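Local coordinates for protein putative glycosyltransferase (GalT1) (Streptococcus parasanguinis, PDB 4PHR) that probably transfers a sugar from a UDP-linked donor, this chain being the GT-D-type glycosyltransferase domain of a longer protein, with UDP bound, at residues A[190-195]-A[199-204]; A[174-179]-A[186-191]. All coordinates share one frame; numbering follows the deposited sequence.

Contact 1: residues A[190-195]-A[199-204]. With UDP (uridine-5'-diphosphate), chain B.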
loop_
_atom_site.group_PDB
_atom_site.type_symbol
_atom_site.label_atom_id
_atom_site.label_comp_id
_atom_site.label_asym_id
_atom_site.label_seq_id
_atom_site.Cartn_x
_atom_site.Cartn_y
_atom_site.Cartn_z
ATOM N N ARG A 190 -9.329 -9.126 14.719
ATOM C CA ARG A 190 -9.642 -10.386 15.389
ATOM C C ARG A 190 -9.637 -11.568 14.407
ATOM O O ARG A 190 -9.014 -12.595 14.668
ATOM C CB ARG A 190 -10.994 -10.270 16.095
ATOM C CG ARG A 190 -11.377 -11.491 16.919
ATOM C CD ARG A 190 -12.640 -11.248 17.748
ATOM N NE ARG A 190 -13.813 -10.988 16.915
ATOM C CZ ARG A 190 -14.406 -9.802 16.807
ATOM N NH1 ARG A 190 -13.943 -8.758 17.488
ATOM N NH2 ARG A 190 -15.466 -9.657 16.023
ATOM N N LEU A 191 -10.296 -11.405 13.259
ATOM C CA LEU A 191 -10.385 -12.496 12.291
ATOM C C LEU A 191 -9.076 -12.697 11.530
ATOM O O LEU A 191 -8.745 -13.812 11.131
ATOM C CB LEU A 191 -11.551 -12.277 11.319
ATOM C CG LEU A 191 -12.945 -12.276 11.962
ATOM C CD1 LEU A 191 -14.041 -12.320 10.909
ATOM C CD2 LEU A 191 -13.109 -13.432 12.952
ATOM N N THR A 192 -8.324 -11.620 11.329
ATOM C CA THR A 192 -7.010 -11.757 10.700
ATOM C C THR A 192 -6.098 -12.630 11.564
ATOM O O THR A 192 -5.488 -13.578 11.068
ATOM C CB THR A 192 -6.354 -10.389 10.420
ATOM O OG1 THR A 192 -7.197 -9.623 9.549
ATOM C CG2 THR A 192 -5.001 -10.574 9.749
ATOM N N GLU A 193 -6.042 -12.333 12.863
ATOM C CA GLU A 193 -5.252 -13.128 13.800
ATOM C C GLU A 193 -5.653 -14.602 13.774
ATOM O O GLU A 193 -4.801 -15.487 13.756
ATOM C CB GLU A 193 -5.433 -12.614 15.227
ATOM C CG GLU A 193 -4.911 -11.218 15.494
ATOM C CD GLU A 193 -5.213 -10.770 16.914
ATOM O OE1 GLU A 193 -5.178 -11.623 17.830
ATOM O OE2 GLU A 193 -5.501 -9.572 17.114
ATOM N N LYS A 194 -6.957 -14.852 13.791
ATOM C CA LYS A 194 -7.483 -16.214 13.822
ATOM C C LYS A 194 -7.060 -17.014 12.598
ATOM O O LYS A 194 -6.941 -18.242 12.658
ATOM C CB LYS A 194 -9.008 -16.191 13.889
ATOM C CG LYS A 194 -9.579 -15.868 15.251
ATOM C CD LYS A 194 -11.072 -15.633 15.139
ATOM C CE LYS A 194 -11.722 -15.604 16.500
ATOM N NZ LYS A 194 -11.638 -16.948 17.129
ATOM N N ASN A 195 -6.863 -16.324 11.480
ATOM C CA ASN A 195 -6.602 -16.996 10.216
ATOM C C ASN A 195 -5.156 -16.920 9.753
ATOM O O ASN A 195 -4.821 -17.411 8.672
ATOM C CB ASN A 195 -7.530 -16.451 9.130
ATOM C CG ASN A 195 -8.947 -16.967 9.270
ATOM O OD1 ASN A 195 -9.247 -18.089 8.868
ATOM N ND2 ASN A 195 -9.823 -16.158 9.853
ATOM N N ARG A 199 0.833 -18.215 7.938
ATOM C CA ARG A 199 0.628 -17.483 6.693
ATOM C C ARG A 199 1.346 -16.137 6.699
ATOM O O ARG A 199 1.498 -15.497 7.739
ATOM C CB ARG A 199 -0.864 -17.270 6.422
ATOM C CG ARG A 199 -1.580 -18.560 6.094
ATOM C CD ARG A 199 -3.063 -18.396 5.737
ATOM N NE ARG A 199 -3.593 -19.735 5.505
ATOM C CZ ARG A 199 -3.613 -20.351 4.328
ATOM N NH1 ARG A 199 -3.220 -19.719 3.222
ATOM N NH2 ARG A 199 -4.058 -21.600 4.258
ATOM N N LEU A 200 1.789 -15.721 5.521
ATOM C CA LEU A 200 2.239 -14.354 5.313
ATOM C C LEU A 200 0.988 -13.524 5.042
ATOM O O LEU A 200 0.133 -13.921 4.244
ATOM C CB LEU A 200 3.180 -14.301 4.109
ATOM C CG LEU A 200 3.616 -12.932 3.592
ATOM C CD1 LEU A 200 4.441 -12.209 4.647
ATOM C CD2 LEU A 200 4.424 -13.083 2.306
ATOM N N ILE A 201 0.867 -12.381 5.704
ATOM C CA ILE A 201 -0.336 -11.566 5.581
ATOM C C ILE A 201 -0.067 -10.407 4.627
ATOM O O ILE A 201 0.915 -9.693 4.794
ATOM C CB ILE A 201 -0.785 -11.013 6.962
ATOM C CG1 ILE A 201 -0.918 -12.150 7.991
ATOM C CG2 ILE A 201 -2.082 -10.227 6.828
ATOM C CD1 ILE A 201 -1.099 -11.657 9.429
ATOM N N LEU A 202 -0.917 -10.251 3.614
ATOM C CA LEU A 202 -0.829 -9.136 2.675
ATOM C C LEU A 202 -2.090 -8.320 2.858
ATOM O O LEU A 202 -3.184 -8.883 2.925
ATOM C CB LEU A 202 -0.768 -9.635 1.229
ATOM C CG LEU A 202 0.346 -10.635 0.890
ATOM C CD1 LEU A 202 0.318 -10.993 -0.598
ATOM C CD2 LEU A 202 1.713 -10.105 1.308
ATOM N N VAL A 203 -1.949 -7.001 2.949
ATOM C CA VAL A 203 -3.099 -6.162 3.246
ATOM C C VAL A 203 -3.256 -5.080 2.184
ATOM O O VAL A 203 -2.305 -4.356 1.885
ATOM C CB VAL A 203 -2.969 -5.502 4.639
ATOM C CG1 VAL A 203 -4.278 -4.827 5.019
ATOM C CG2 VAL A 203 -2.567 -6.536 5.685
ATOM N N MET A 204 -4.469 -4.971 1.637
ATOM C CA MET A 204 -4.803 -3.971 0.628
ATOM C C MET A 204 -6.083 -3.298 1.111
ATOM O O MET A 204 -7.188 -3.729 0.780
ATOM C CB MET A 204 -4.999 -4.612 -0.756
ATOM C CG MET A 204 -3.757 -5.321 -1.306
ATOM S SD MET A 204 -3.441 -6.933 -0.527
ATOM C CE MET A 204 -2.607 -7.814 -1.843
HETATM N N1 UDP B . -9.565 -0.252 0.325
HETATM C C2 UDP B . -10.591 -1.011 0.834
HETATM N N3 UDP B . -11.350 -0.526 1.872
HETATM C C4 UDP B . -11.089 0.710 2.413
HETATM C C5 UDP B . -10.046 1.482 1.903
HETATM C C6 UDP B . -9.394 1.030 0.761
HETATM O O2 UDP B . -10.856 -2.111 0.350
HETATM O O4 UDP B . -11.782 1.088 3.364
HETATM C "C1'" UDP B . -8.717 -0.828 -0.729
HETATM C "C2'" UDP B . -8.877 -0.364 -2.153
HETATM O "O2'" UDP B . -9.968 -1.017 -2.769
HETATM C "C3'" UDP B . -7.549 -0.791 -2.737
HETATM C "C4'" UDP B . -6.588 -0.592 -1.577
HETATM O "O4'" UDP B . -7.391 -0.468 -0.400
HETATM O "O3'" UDP B . -7.583 -2.164 -3.061
HETATM C "C5'" UDP B . -5.714 0.642 -1.766
HETATM O "O5'" UDP B . -4.903 0.804 -0.609
HETATM P PA UDP B . -3.877 2.034 -0.448
HETATM O O1A UDP B . -4.634 3.299 -0.364
HETATM O O2A UDP B . -3.020 1.701 0.715
HETATM O O3A UDP B . -3.079 1.975 -1.856
HETATM P PB UDP B . -1.778 2.770 -2.431
HETATM O O1B UDP B . -2.314 3.758 -3.412
HETATM O O2B UDP B . -0.988 1.704 -3.090
HETATM O O3B UDP B . -1.073 3.441 -1.292
#
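Thr192, a polar residue near the end of helix 185-195, meets strand 200-204 with its methyl group alone, while its hydroxyl is turned back to its own helix. CG2 stands anti to the backbone N and OG1 beside it (chi1 -59°), which sends the carbon branch at Ile201 and leaves OG1 hydrogen-bonded to the carbonyl of Ile188, one turn earlier. The methyl faces both branches of Ile201, at 4.1 Å from Thr192 CG2 to Ile201 CD1 and the same from Thr192 CG2 to Ile201 CG2. Leu216 of helix 206-218 touches both residues, so the pair belongs to a larger apolar layer on this face of the parallel sheet.

At the turn the contact changes character. The extended side chain of Arg199 passes the carbonyl of Asn195, with Arg199 CD 3.6 Å from Asn195 O, a van der Waals approach. Its guanidinium lies oblique to that oxygen and is anchored elsewhere: NH1 is hydrogen-bonded to Ser170 OG and Leu148 O. Asn195 in turn folds its amide back on the helix, where ND2 donates to Leu191 O at 2.9 Å in a nearly straight bond (164°), the acceptor lying close to the amide plane.

This is the helix-to-strand return of an alpha/beta sheet, made through three intervening residues. Thr192 OG1 and Asn195 ND2 bond back to their own helix, and Arg199 NH1 to Ser170 and Leu148, which implies that helix and strand meet by van der Waals contact alone, methyl on methyl and a methylene beside a carbonyl oxygen, while the bonds that fix the polar ends are made elsewhere.

Contact 2: residues A[174-179]-A[186-191]. With UDP (uridine-5'-diphosphate), chain B.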
loop_
_atom_site.group_PDB
_atom_site.type_symbol
_atom_site.label_atom_id
_atom_site.label_comp_id
_atom_site.label_asym_id
_atom_site.label_seq_id
_atom_site.Cartn_x
_atom_site.Cartn_y
_atom_site.Cartn_z
ATOM N N LEU A 174 -9.666 -12.538 3.546
ATOM C CA LEU A 174 -10.628 -11.934 4.450
ATOM C C LEU A 174 -11.137 -10.698 3.725
ATOM O O LEU A 174 -10.385 -9.749 3.506
ATOM C CB LEU A 174 -9.954 -11.548 5.768
ATOM C CG LEU A 174 -10.808 -11.053 6.934
ATOM C CD1 LEU A 174 -11.835 -12.112 7.331
ATOM C CD2 LEU A 174 -9.924 -10.670 8.126
ATOM N N VAL A 175 -12.405 -10.720 3.326
ATOM C CA VAL A 175 -12.920 -9.677 2.443
ATOM C C VAL A 175 -13.693 -8.655 3.258
ATOM O O VAL A 175 -14.707 -8.978 3.870
ATOM C CB VAL A 175 -13.775 -10.263 1.309
ATOM C CG1 VAL A 175 -14.316 -9.163 0.419
ATOM C CG2 VAL A 175 -12.941 -11.249 0.495
ATOM N N CYS A 176 -13.191 -7.426 3.256
ATOM C CA CYS A 176 -13.666 -6.352 4.104
ATOM C C CYS A 176 -14.408 -5.296 3.288
ATOM O O CYS A 176 -14.481 -5.392 2.057
ATOM C CB CYS A 176 -12.466 -5.720 4.804
ATOM S SG CYS A 176 -11.446 -6.914 5.739
ATOM N N PRO A 177 -14.949 -4.269 3.966
ATOM C CA PRO A 177 -15.650 -3.241 3.191
ATOM C C PRO A 177 -14.711 -2.490 2.253
ATOM O O PRO A 177 -13.551 -2.243 2.606
ATOM C CB PRO A 177 -16.198 -2.304 4.275
ATOM C CG PRO A 177 -16.335 -3.183 5.479
ATOM C CD PRO A 177 -15.129 -4.080 5.416
ATOM N N SER A 178 -15.209 -2.148 1.068
ATOM C CA SER A 178 -14.431 -1.415 0.075
ATOM C C SER A 178 -14.277 0.056 0.434
ATOM O O SER A 178 -13.454 0.757 -0.141
ATOM C CB SER A 178 -15.068 -1.548 -1.304
ATOM O OG SER A 178 -16.393 -1.038 -1.292
ATOM N N LYS A 179 -15.076 0.523 1.382
ATOM C CA LYS A 179 -14.924 1.877 1.902
ATOM C C LYS A 179 -15.224 1.884 3.399
ATOM O O LYS A 179 -15.997 1.062 3.892
ATOM C CB LYS A 179 -15.821 2.860 1.144
ATOM C CG LYS A 179 -17.305 2.658 1.361
ATOM C CD LYS A 179 -18.103 3.663 0.542
ATOM C CE LYS A 179 -19.502 3.857 1.107
ATOM N NZ LYS A 179 -20.226 2.565 1.265
ATOM N N ASP A 186 -11.873 -3.628 14.807
ATOM C CA ASP A 186 -11.684 -4.662 15.821
ATOM C C ASP A 186 -11.977 -6.059 15.272
ATOM O O ASP A 186 -11.234 -7.008 15.538
ATOM C CB ASP A 186 -12.534 -4.393 17.071
ATOM C CG ASP A 186 -12.035 -3.206 17.882
ATOM O OD1 ASP A 186 -10.906 -2.728 17.641
ATOM O OD2 ASP A 186 -12.777 -2.759 18.784
ATOM N N GLU A 187 -13.057 -6.184 14.506
ATOM C CA GLU A 187 -13.398 -7.470 13.897
ATOM C C GLU A 187 -12.362 -7.905 12.851
ATOM O O GLU A 187 -12.001 -9.085 12.770
ATOM C CB GLU A 187 -14.796 -7.438 13.271
ATOM C CG GLU A 187 -15.212 -8.772 12.652
ATOM C CD GLU A 187 -16.562 -8.713 11.963
ATOM O OE1 GLU A 187 -17.110 -7.600 11.816
ATOM O OE2 GLU A 187 -17.078 -9.785 11.572
ATOM N N ILE A 188 -11.895 -6.958 12.040
ATOM C CA ILE A 188 -10.889 -7.277 11.043
ATOM C C ILE A 188 -9.619 -7.795 11.713
ATOM O O ILE A 188 -9.070 -8.819 11.301
ATOM C CB ILE A 188 -10.565 -6.064 10.154
ATOM C CG1 ILE A 188 -11.810 -5.673 9.340
ATOM C CG2 ILE A 188 -9.392 -6.388 9.237
ATOM C CD1 ILE A 188 -11.735 -4.294 8.688
ATOM N N LEU A 189 -9.169 -7.106 12.761
ATOM C CA LEU A 189 -7.973 -7.545 13.471
ATOM C C LEU A 189 -8.183 -8.932 14.075
ATOM O O LEU A 189 -7.327 -9.798 13.955
ATOM C CB LEU A 189 -7.595 -6.557 14.571
ATOM C CG LEU A 189 -6.368 -6.946 15.403
ATOM C CD1 LEU A 189 -5.132 -7.121 14.516
ATOM C CD2 LEU A 189 -6.108 -5.925 16.510
ATOM N N ARG A 190 -9.329 -9.126 14.719
ATOM C CA ARG A 190 -9.642 -10.386 15.389
ATOM C C ARG A 190 -9.637 -11.568 14.407
ATOM O O ARG A 190 -9.014 -12.595 14.668
ATOM C CB ARG A 190 -10.994 -10.270 16.095
ATOM C CG ARG A 190 -11.377 -11.491 16.919
ATOM C CD ARG A 190 -12.640 -11.248 17.748
ATOM N NE ARG A 190 -13.813 -10.988 16.915
ATOM C CZ ARG A 190 -14.406 -9.802 16.807
ATOM N NH1 ARG A 190 -13.943 -8.758 17.488
ATOM N NH2 ARG A 190 -15.466 -9.657 16.023
ATOM N N LEU A 191 -10.296 -11.405 13.259
ATOM C CA LEU A 191 -10.385 -12.496 12.291
ATOM C C LEU A 191 -9.076 -12.697 11.530
ATOM O O LEU A 191 -8.745 -13.812 11.131
ATOM C CB LEU A 191 -11.551 -12.277 11.319
ATOM C CG LEU A 191 -12.945 -12.276 11.962
ATOM C CD1 LEU A 191 -14.041 -12.320 10.909
ATOM C CD2 LEU A 191 -13.109 -13.432 12.952
HETATM N N1 UDP B . -9.565 -0.252 0.325
HETATM C C2 UDP B . -10.591 -1.011 0.834
HETATM N N3 UDP B . -11.350 -0.526 1.872
HETATM C C4 UDP B . -11.089 0.710 2.413
HETATM C C5 UDP B . -10.046 1.482 1.903
HETATM C C6 UDP B . -9.394 1.030 0.761
HETATM O O2 UDP B . -10.856 -2.111 0.350
HETATM O O4 UDP B . -11.782 1.088 3.364
HETATM C "C1'" UDP B . -8.717 -0.828 -0.729
HETATM C "C2'" UDP B . -8.877 -0.364 -2.153
HETATM O "O2'" UDP B . -9.968 -1.017 -2.769
HETATM C "C3'" UDP B . -7.549 -0.791 -2.737
HETATM C "C4'" UDP B . -6.588 -0.592 -1.577
HETATM O "O4'" UDP B . -7.391 -0.468 -0.400
HETATM O "O3'" UDP B . -7.583 -2.164 -3.061
HETATM C "C5'" UDP B . -5.714 0.642 -1.766
HETATM O "O5'" UDP B . -4.903 0.804 -0.609
HETATM P PA UDP B . -3.877 2.034 -0.448
HETATM O O1A UDP B . -4.634 3.299 -0.364
HETATM O O2A UDP B . -3.020 1.701 0.715
HETATM O O3A UDP B . -3.079 1.975 -1.856
HETATM P PB UDP B . -1.778 2.770 -2.431
HETATM O O1B UDP B . -2.314 3.758 -3.412
HETATM O O2B UDP B . -0.988 1.704 -3.090
HETATM O O3B UDP B . -1.073 3.441 -1.292
#
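In the descent from strand 170-176 through a loop into helix 185-195, the first half of a beta-alpha-beta crossover, Leu174 and Cys176 face the helix that follows them. The axes of strand 174-176 and of the helix segment 186-191 run nearly antiparallel, at 173°, and approach to 10.2 Å. Two residues apart on one strand face, the two side chains meet successive parts of the helix.

Cys176 SG lies over the side chain of Ile188, 3.8 Å from Ile188 CG1 and only slightly farther from its CD1 and CG2. It is thus met by the longer branch, CG1 and CD1, and by the CG2 methyl. The CB of Ile188 does not aim straight at the strand; with CG1 anti to the carbonyl carbon (chi1 -64°), the outer carbons are brought back toward the sulfur. Val151 of the neighbouring strand touches both residues.

Leu174 reaches the next turn with its forked end. Both methyls face Leu191 CB, Leu174 CD2 being 3.9 Å from Leu191 CB, and the two leucines cross at about a right angle. The same CD2 comes within 3.8 Å of Ile188 O, an oxygen that is already hydrogen-bonded within the helix.

Just past the strand's end the backbone turns from packing to recognition. The uracil N3 of UDP donates to Pro177 O at 2.9 Å in an almost linear bond (169°), which reads the base's imide edge. Ser178 and Lys179 also line this pocket. Helix and strand meet through apolar side chains and a sulfur, with one carbonyl oxygen, Ile188 O, against a methyl; the carbonyl of Pro177, next in the chain, binds the base.

Contacts 1 and 2 are successive halves of one beta-alpha-beta unit: helix 185-195 receives strand 170-176 near its middle in contact 2 and hands the chain on to strand 200-204 in contact 1. Their centres are 9 Å apart, they share Arg190 and Leu191, and they touch directly where Thr192 OG1 packs 3.2 Å from Leu174 CD2. Strand 147-153 lies between the two strands in the same parallel sheet. Both strands lead toward UDP, as their ends approach different parts of it: Pro177 meets the base, whereas Met204 C comes 3.5 Å from UDP O4' of the ribose. Thr192 itself lies about 11 Å from Pro177 between side chains.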